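Local coordinates for protein tryptophan halogenase (PDB 2PYX) that probably acts as a flavin-dependent halogenase of the tryptophan halogenase family, binding FAD and carrying out a monooxygenase-type reaction, at residues A86-Q90 with I270-T274; L110-P116 with V141-Q145; G169-N173 with D286-P290. One frame throughout, in Å; residues are numbered along the deposited sequence.

Overall arrangement
All three contacts reach the same mixed β-sheet. Interactions 1 and 3, with centres about 6 Å apart, lie about 14 and 12 Å from the chain centre and have no exposed residue among those that touch; strand 87-95 pairs with both 169-172 and 274-279, and T274 is hydrogen-bonded to H171. Interaction 2, about 17 Å out, is also mainly buried but includes exposed L115 and partly exposed S114; there strand 108-112 meets helix 144-149, and Q90 joins it to interaction 1 through F113 and Q144. Interaction 1 combines a backbone bond with bridging waters, interaction 2 depends on a glutamine amide among prolines and aliphatic groups, and interaction 3 is side-chain packing with no clear hydrogen bond.

Interaction 1 (A86-Q90 with I270-T274)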
loop_
_atom_site.group_PDB
_atom_site.type_symbol
_atom_site.label_atom_id
_atom_site.label_comp_id
_atom_site.label_asym_id
_atom_site.label_seq_id
_atom_site.Cartn_x
_atom_site.Cartn_y
_atom_site.Cartn_z
ATOM N N ALA A 86 -1.474 -15.994 2.601
ATOM C CA ALA A 86 -1.977 -14.713 3.091
ATOM C C ALA A 86 -2.514 -14.776 4.521
ATOM O O ALA A 86 -2.956 -15.825 5.004
ATOM C CB ALA A 86 -3.063 -14.211 2.182
ATOM N N SER A 87 -2.421 -13.636 5.202
ATOM C CA SER A 87 -3.105 -13.412 6.469
ATOM C C SER A 87 -3.810 -12.051 6.388
ATOM O O SER A 87 -3.608 -11.269 5.437
ATOM C CB SER A 87 -2.131 -13.459 7.651
ATOM O OG SER A 87 -2.820 -13.445 8.892
ATOM N N PHE A 88 -4.655 -11.750 7.380
ATOM C CA PHE A 88 -5.426 -10.511 7.407
ATOM C C PHE A 88 -4.630 -9.413 8.040
ATOM O O PHE A 88 -4.068 -9.601 9.107
ATOM C CB PHE A 88 -6.730 -10.714 8.190
ATOM C CG PHE A 88 -7.535 -11.863 7.682
ATOM C CD1 PHE A 88 -8.239 -11.763 6.495
ATOM C CD2 PHE A 88 -7.540 -13.059 8.359
ATOM C CE1 PHE A 88 -8.952 -12.858 6.025
ATOM C CE2 PHE A 88 -8.237 -14.150 7.877
ATOM C CZ PHE A 88 -8.935 -14.043 6.720
ATOM N N LYS A 89 -4.649 -8.241 7.403
ATOM C CA LYS A 89 -3.968 -7.048 7.919
ATOM C C LYS A 89 -5.024 -5.991 8.247
ATOM O O LYS A 89 -5.804 -5.621 7.383
ATOM C CB LYS A 89 -3.018 -6.506 6.853
ATOM C CG LYS A 89 -2.388 -5.170 7.185
ATOM C CD LYS A 89 -1.577 -4.627 6.027
ATOM C CE LYS A 89 -1.136 -3.217 6.305
ATOM N NZ LYS A 89 -0.578 -2.626 5.053
ATOM N N GLN A 90 -5.029 -5.485 9.471
ATOM C CA GLN A 90 -5.999 -4.495 9.942
ATOM C C GLN A 90 -5.455 -3.091 10.153
ATOM O O GLN A 90 -6.159 -2.211 10.659
ATOM C CB GLN A 90 -6.679 -5.009 11.220
ATOM C CG GLN A 90 -7.570 -6.188 10.920
ATOM C CD GLN A 90 -8.312 -6.638 12.145
ATOM O OE1 GLN A 90 -9.232 -5.960 12.619
ATOM N NE2 GLN A 90 -7.890 -7.772 12.691
ATOM N N ILE A 270 -0.269 -15.151 15.064
ATOM C CA ILE A 270 -0.035 -14.258 13.917
ATOM C C ILE A 270 -0.568 -12.885 14.291
ATOM O O ILE A 270 -1.697 -12.769 14.744
ATOM C CB ILE A 270 -0.766 -14.764 12.679
ATOM C CG1 ILE A 270 -0.322 -16.196 12.306
ATOM C CG2 ILE A 270 -0.533 -13.844 11.492
ATOM C CD1 ILE A 270 -1.230 -16.862 11.303
ATOM N N ALA A 271 0.243 -11.845 14.105
ATOM C CA ALA A 271 -0.146 -10.472 14.433
ATOM C C ALA A 271 -1.237 -9.992 13.468
ATOM O O ALA A 271 -1.280 -10.413 12.316
ATOM C CB ALA A 271 1.059 -9.570 14.346
ATOM N N SER A 272 -2.138 -9.138 13.962
ATOM C CA SER A 272 -3.253 -8.644 13.167
ATOM C C SER A 272 -2.868 -7.487 12.250
ATOM O O SER A 272 -3.609 -7.195 11.317
ATOM C CB SER A 272 -4.384 -8.181 14.058
ATOM O OG SER A 272 -4.872 -9.249 14.881
ATOM N N CYS A 273 -1.742 -6.847 12.544
ATOM C CA CYS A 273 -1.289 -5.652 11.800
ATOM C C CYS A 273 0.164 -5.800 11.382
ATOM O O CYS A 273 0.910 -6.577 11.954
ATOM C CB CYS A 273 -1.399 -4.430 12.691
ATOM S SG CYS A 273 -3.062 -4.073 13.226
ATOM N N THR A 274 0.572 -5.013 10.394
ATOM C CA THR A 274 2.003 -4.800 10.160
ATOM C C THR A 274 2.587 -4.052 11.363
ATOM O O THR A 274 1.973 -3.106 11.862
ATOM C CB THR A 274 2.223 -3.970 8.902
ATOM O OG1 THR A 274 1.679 -4.659 7.773
ATOM C CG2 THR A 274 3.695 -3.698 8.692
HETATM O O HOH W 1 -1.726 -10.882 9.709
HETATM O O HOH W 2 2.010 -3.627 5.247
#
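The backbone N of Q90 donates to the carbonyl O of S272 (2.9 Å, N-H...O 150°) where strand 87-95 meets the start of its parallel neighbour, strand 274-279, in the large mixed β-sheet. The donor lies in the carbonyl plane, with a C=O...N angle of 157°. The same oxygen also takes a CA-H...O contact from K89 CA at 3.4 Å.

K89, predicted to be the active-site lysine, is extended throughout: CG is anti to the backbone N (chi1 172°) and the later torsions are also trans. This extension carries CD and CE past T274 OG1, with CE 3.5 Å from it; the two side chains cross at a slant. Beyond this, K89 NZ donates to the T62 carbonyl and to water 2 (2.8 Å), which is in turn hydrogen-bonded to T274 OG1 (2.7 Å). H171 NE2 is a further partner of that hydroxyl. A leucine here, lacking the amino group, would probably leave the T62 carbonyl and water 2 without their donor.

Nearer the start of the strand, water 1 is hydrogen-bonded to S87 OG and lies within bonding distance of F88 O and A271 O, its protons probably shared among the acceptors around it.

The Q90 side chain is held by Q144, which bonds to OE1, and its NE2 rests 3.8 Å from S272 CB. C273 SG packs 4.0 Å from Q90 C.

Interaction 2 (L110-P116 with V141-Q145); sequences LHPFSLP and VCSQQ
L110 and Q145 begin the contact, their side chains running antiparallel alongside one another where strand 108-112 passes the first turn of helix 144-149. L110 CD2 lies 3.6 Å from Q145 CA, while the Q145 chain, bent at chi2 (56°), brings OE1 to 3.5 Å from L110 CB. That oxygen has its polar partner in R93, so toward L110 it offers only van der Waals contact.

P112 presents its ring next: CB is 3.1 Å from Q144 OE1, a tight approach, and CG faces the sulfur of C142, a residue deposited in two conformers, so this contact holds for the one given and is less certain. F113 directs its ring away from the helix, toward K89, the predicted active-site lysine.

S114 carries the main polar bond. Its backbone N donates to Q144 OE1 (2.9 Å, N-H...O 158°), arriving 31° out of the carbonyl plane. S114 OG makes a weak, unsettled bond to Q144 OE1 (3.1 Å); N166 OD1 is another weak partner of that hydroxyl. Water 3 bridges S114 OG and S143 N, the latter donating at 2.9 Å.

P116 closes the walk, side by side with V141, CB to CG2 at 4.0 Å, with P116 CA making a CA-H...O contact to V141 O.

Because Q144 NE2 donates to both N167 O and Q90 OE1 while OE1 accepts from S114 N, the amide is gripped at both ends, which implies a fixed flip and a buried polar group with its needs met.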
loop_
_atom_site.group_PDB
_atom_site.type_symbol
_atom_site.label_atom_id
_atom_site.label_comp_id
_atom_site.label_asym_id
_atom_site.label_seq_id
_atom_site.Cartn_x
_atom_site.Cartn_y
_atom_site.Cartn_z
ATOM N N LEU A 110 -1.724 2.675 17.064
ATOM C CA LEU A 110 -2.287 2.015 15.894
ATOM C C LEU A 110 -2.824 2.996 14.872
ATOM O O LEU A 110 -3.482 3.968 15.232
ATOM C CB LEU A 110 -3.446 1.070 16.287
ATOM C CG LEU A 110 -3.984 0.211 15.132
ATOM C CD1 LEU A 110 -2.977 -0.778 14.536
ATOM C CD2 LEU A 110 -5.271 -0.497 15.579
ATOM N N HIS A 111 -2.519 2.719 13.603
ATOM C CA HIS A 111 -3.179 3.334 12.475
ATOM C C HIS A 111 -4.051 2.246 11.885
ATOM O O HIS A 111 -3.578 1.419 11.119
ATOM C CB HIS A 111 -2.177 3.913 11.453
ATOM C CG HIS A 111 -2.816 4.405 10.188
ATOM N ND1 HIS A 111 -2.097 4.646 9.036
ATOM C CD2 HIS A 111 -4.113 4.636 9.871
ATOM C CE1 HIS A 111 -2.918 5.044 8.081
ATOM N NE2 HIS A 111 -4.150 5.032 8.556
ATOM N N PRO A 112 -5.344 2.224 12.288
ATOM C CA PRO A 112 -6.232 1.145 11.848
ATOM C C PRO A 112 -6.778 1.403 10.446
ATOM O O PRO A 112 -6.804 2.558 9.996
ATOM C CB PRO A 112 -7.370 1.201 12.842
ATOM C CG PRO A 112 -7.399 2.513 13.329
ATOM C CD PRO A 112 -6.048 3.179 13.150
ATOM N N PHE A 113 -7.224 0.350 9.760
ATOM C CA PHE A 113 -7.951 0.503 8.507
ATOM C C PHE A 113 -9.424 0.955 8.702
ATOM O O PHE A 113 -10.007 1.605 7.798
ATOM C CB PHE A 113 -7.916 -0.769 7.654
ATOM C CG PHE A 113 -6.600 -1.033 6.978
ATOM C CD1 PHE A 113 -5.832 0.023 6.496
ATOM C CD2 PHE A 113 -6.185 -2.335 6.727
ATOM C CE1 PHE A 113 -4.637 -0.231 5.861
ATOM C CE2 PHE A 113 -5.002 -2.607 6.084
ATOM C CZ PHE A 113 -4.239 -1.517 5.624
ATOM N N SER A 114 -10.025 0.655 9.856
ATOM C CA SER A 114 -11.397 1.065 10.117
ATOM C C SER A 114 -11.479 2.575 10.234
ATOM O O SER A 114 -10.630 3.204 10.889
ATOM C CB SER A 114 -11.894 0.506 11.437
ATOM O OG SER A 114 -12.275 -0.839 11.369
ATOM N N LEU A 115 -12.497 3.190 9.641
ATOM C CA LEU A 115 -12.738 4.619 9.855
ATOM C C LEU A 115 -13.348 4.872 11.228
ATOM O O LEU A 115 -14.016 3.990 11.796
ATOM C CB LEU A 115 -13.640 5.208 8.772
ATOM C CG LEU A 115 -13.100 5.101 7.344
ATOM C CD1 LEU A 115 -14.155 5.581 6.379
ATOM C CD2 LEU A 115 -11.844 5.913 7.182
ATOM N N PRO A 116 -13.161 6.084 11.754
ATOM C CA PRO A 116 -13.725 6.438 13.043
ATOM C C PRO A 116 -15.214 6.182 13.097
ATOM O O PRO A 116 -15.912 6.453 12.139
ATOM C CB PRO A 116 -13.421 7.925 13.135
ATOM C CG PRO A 116 -12.084 8.046 12.430
ATOM C CD PRO A 116 -12.299 7.178 11.234
ATOM N N VAL A 141 -12.416 5.897 19.121
ATOM C CA VAL A 141 -13.210 6.004 17.895
ATOM C C VAL A 141 -13.292 4.737 17.074
ATOM O O VAL A 141 -14.011 4.687 16.093
ATOM C CB VAL A 141 -12.740 7.150 16.954
ATOM C CG1 VAL A 141 -12.688 8.478 17.679
ATOM C CG2 VAL A 141 -11.395 6.823 16.342
ATOM N N CYS A 142 -12.551 3.703 17.439
ATOM C CA CYS A 142 -12.652 2.470 16.682
ATOM C C CYS A 142 -12.493 1.289 17.608
ATOM O O CYS A 142 -12.166 1.439 18.777
ATOM C CB CYS A 142 -11.640 2.407 15.512
ATOM S SG CYS A 142 -9.925 1.930 15.986
ATOM N N SER A 143 -12.841 0.117 17.097
ATOM C CA SER A 143 -12.712 -1.106 17.897
ATOM C C SER A 143 -11.401 -1.829 17.621
ATOM O O SER A 143 -10.962 -2.663 18.402
ATOM C CB SER A 143 -13.904 -2.054 17.660
ATOM O OG SER A 143 -13.959 -2.490 16.316
ATOM N N GLN A 144 -10.725 -1.495 16.521
ATOM C CA GLN A 144 -9.541 -2.260 16.116
ATOM C C GLN A 144 -8.348 -2.141 17.022
ATOM O O GLN A 144 -7.491 -3.024 17.056
ATOM C CB GLN A 144 -9.112 -1.857 14.698
ATOM C CG GLN A 144 -9.849 -2.625 13.683
ATOM C CD GLN A 144 -9.493 -2.296 12.241
ATOM O OE1 GLN A 144 -9.228 -1.154 11.927
ATOM N NE2 GLN A 144 -9.575 -3.300 11.354
ATOM N N GLN A 145 -8.221 -1.039 17.746
ATOM C CA GLN A 145 -7.075 -0.905 18.650
ATOM C C GLN A 145 -7.116 -2.039 19.660
ATOM O O GLN A 145 -6.175 -2.829 19.756
ATOM C CB GLN A 145 -7.028 0.457 19.343
ATOM C CG GLN A 145 -5.938 0.662 20.401
ATOM C CD GLN A 145 -4.513 0.397 19.876
ATOM O OE1 GLN A 145 -4.248 -0.629 19.238
ATOM N NE2 GLN A 145 -3.608 1.317 20.139
HETATM O O HOH W 3 -13.314 -0.425 14.246
#

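Interaction 3 (G169-N173 with D286-P290)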
loop_
_atom_site.group_PDB
_atom_site.type_symbol
_atom_site.label_atom_id
_atom_site.label_comp_id
_atom_site.label_asym_id
_atom_site.label_seq_id
_atom_site.Cartn_x
_atom_site.Cartn_y
_atom_site.Cartn_z
ATOM N N GLY A 169 -7.189 -5.404 4.920
ATOM C CA GLY A 169 -6.449 -5.854 3.741
ATOM C C GLY A 169 -5.688 -7.125 4.103
ATOM O O GLY A 169 -6.089 -7.883 4.989
ATOM N N TYR A 170 -4.558 -7.333 3.441
ATOM C CA TYR A 170 -3.804 -8.565 3.589
ATOM C C TYR A 170 -2.300 -8.364 3.785
ATOM O O TYR A 170 -1.726 -7.357 3.388
ATOM C CB TYR A 170 -3.995 -9.470 2.369
ATOM C CG TYR A 170 -5.451 -9.729 2.003
ATOM C CD1 TYR A 170 -6.174 -10.740 2.629
ATOM C CD2 TYR A 170 -6.063 -8.978 1.012
ATOM C CE1 TYR A 170 -7.493 -10.991 2.275
ATOM C CE2 TYR A 170 -7.379 -9.193 0.664
ATOM C CZ TYR A 170 -8.086 -10.210 1.298
ATOM O OH TYR A 170 -9.392 -10.446 0.927
ATOM N N HIS A 171 -1.686 -9.381 4.381
ATOM C CA HIS A 171 -0.267 -9.677 4.193
ATOM C C HIS A 171 -0.209 -10.874 3.245
ATOM O O HIS A 171 -0.986 -11.823 3.416
ATOM C CB HIS A 171 0.380 -10.060 5.519
ATOM C CG HIS A 171 0.375 -8.971 6.541
ATOM N ND1 HIS A 171 -0.051 -9.168 7.840
ATOM C CD2 HIS A 171 0.782 -7.680 6.470
ATOM C CE1 HIS A 171 0.074 -8.035 8.511
ATOM N NE2 HIS A 171 0.576 -7.117 7.702
ATOM N N LEU A 172 0.702 -10.837 2.276
ATOM C CA LEU A 172 0.744 -11.878 1.246
ATOM C C LEU A 172 2.161 -12.121 0.745
ATOM O O LEU A 172 3.043 -11.298 0.956
ATOM C CB LEU A 172 -0.196 -11.514 0.073
ATOM C CG LEU A 172 0.041 -10.175 -0.662
ATOM C CD1 LEU A 172 1.184 -10.201 -1.701
ATOM C CD2 LEU A 172 -1.225 -9.676 -1.367
ATOM N N ASN A 173 2.342 -13.259 0.086
ATOM C CA ASN A 173 3.573 -13.556 -0.672
ATOM C C ASN A 173 3.343 -13.057 -2.107
ATOM O O ASN A 173 2.482 -13.592 -2.826
ATOM C CB ASN A 173 3.800 -15.069 -0.634
ATOM C CG ASN A 173 5.003 -15.528 -1.452
ATOM O OD1 ASN A 173 5.240 -15.079 -2.580
ATOM N ND2 ASN A 173 5.728 -16.523 -0.903
ATOM N N ASP A 286 7.667 -5.646 10.065
ATOM C CA ASP A 286 7.515 -7.016 10.536
ATOM C C ASP A 286 6.125 -7.416 10.051
ATOM O O ASP A 286 5.132 -6.881 10.538
ATOM C CB ASP A 286 7.711 -7.077 12.051
ATOM C CG ASP A 286 7.770 -8.506 12.589
ATOM O OD1 ASP A 286 7.069 -9.387 12.031
ATOM O OD2 ASP A 286 8.477 -8.700 13.614
ATOM N N ILE A 287 6.082 -8.300 9.062
ATOM C CA ILE A 287 4.844 -8.716 8.360
ATOM C C ILE A 287 4.648 -10.192 8.686
ATOM O O ILE A 287 5.477 -11.022 8.314
ATOM C CB ILE A 287 4.990 -8.518 6.833
ATOM C CG1 ILE A 287 4.821 -7.020 6.506
ATOM C CG2 ILE A 287 3.965 -9.311 6.034
ATOM C CD1 ILE A 287 5.124 -6.656 5.085
ATOM N N GLY A 288 3.529 -10.511 9.320
ATOM C CA GLY A 288 3.224 -11.883 9.737
ATOM C C GLY A 288 2.378 -12.605 8.704
ATOM O O GLY A 288 1.235 -12.195 8.418
ATOM N N LEU A 289 2.970 -13.645 8.102
ATOM C CA LEU A 289 2.273 -14.604 7.227
ATOM C C LEU A 289 1.990 -15.864 8.065
ATOM O O LEU A 289 2.453 -15.976 9.179
ATOM C CB LEU A 289 3.104 -14.977 5.981
ATOM C CG LEU A 289 3.628 -13.817 5.115
ATOM C CD1 LEU A 289 4.423 -14.345 3.945
ATOM C CD2 LEU A 289 2.524 -12.939 4.607
ATOM N N PRO A 290 1.153 -16.759 7.551
ATOM C CA PRO A 290 0.890 -17.960 8.342
ATOM C C PRO A 290 2.133 -18.806 8.619
ATOM O O PRO A 290 2.241 -19.358 9.697
ATOM C CB PRO A 290 -0.098 -18.733 7.466
ATOM C CG PRO A 290 -0.733 -17.719 6.596
ATOM C CD PRO A 290 0.347 -16.706 6.324
#
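The imidazole of H171 projects from strand 169-172 onto I287 and G288 of strand 282-288. Both strands belong to the curled mixed β-sheet but are not paired with each other: strands 87-95 and 274-279 come between them in the pairing order. In line with this, no clear hydrogen bond joins the two segments.

Packing of side chain on ring comes first. I287 CG2 approaches obliquely, 3.6 Å from H171 CD2 and equally near CG, and the two side chains cross at an angle. H171 CG stands anti to the carbonyl carbon (chi1 -63°), a setting that swings the ring out toward these partners.

Contacts of ring with backbone form the second group. G288 N sits over one face, 4.1 Å above the plane and displaced toward the rim, and G288 O is 3.3 Å from H171 ND1. At the far corner of the ring, NE2 has its bond to T274 OG1, which fixes the ring's rotation together with the packing. Separately, the side chains of H171 and K89, the predicted active-site lysine, come within about 4 Å of each other.

The last group is aliphatic chain on backbone. The L289 side chain reaches across so that its CD2 lies 3.7 Å from H171 C and 3.6 Å from L172 N.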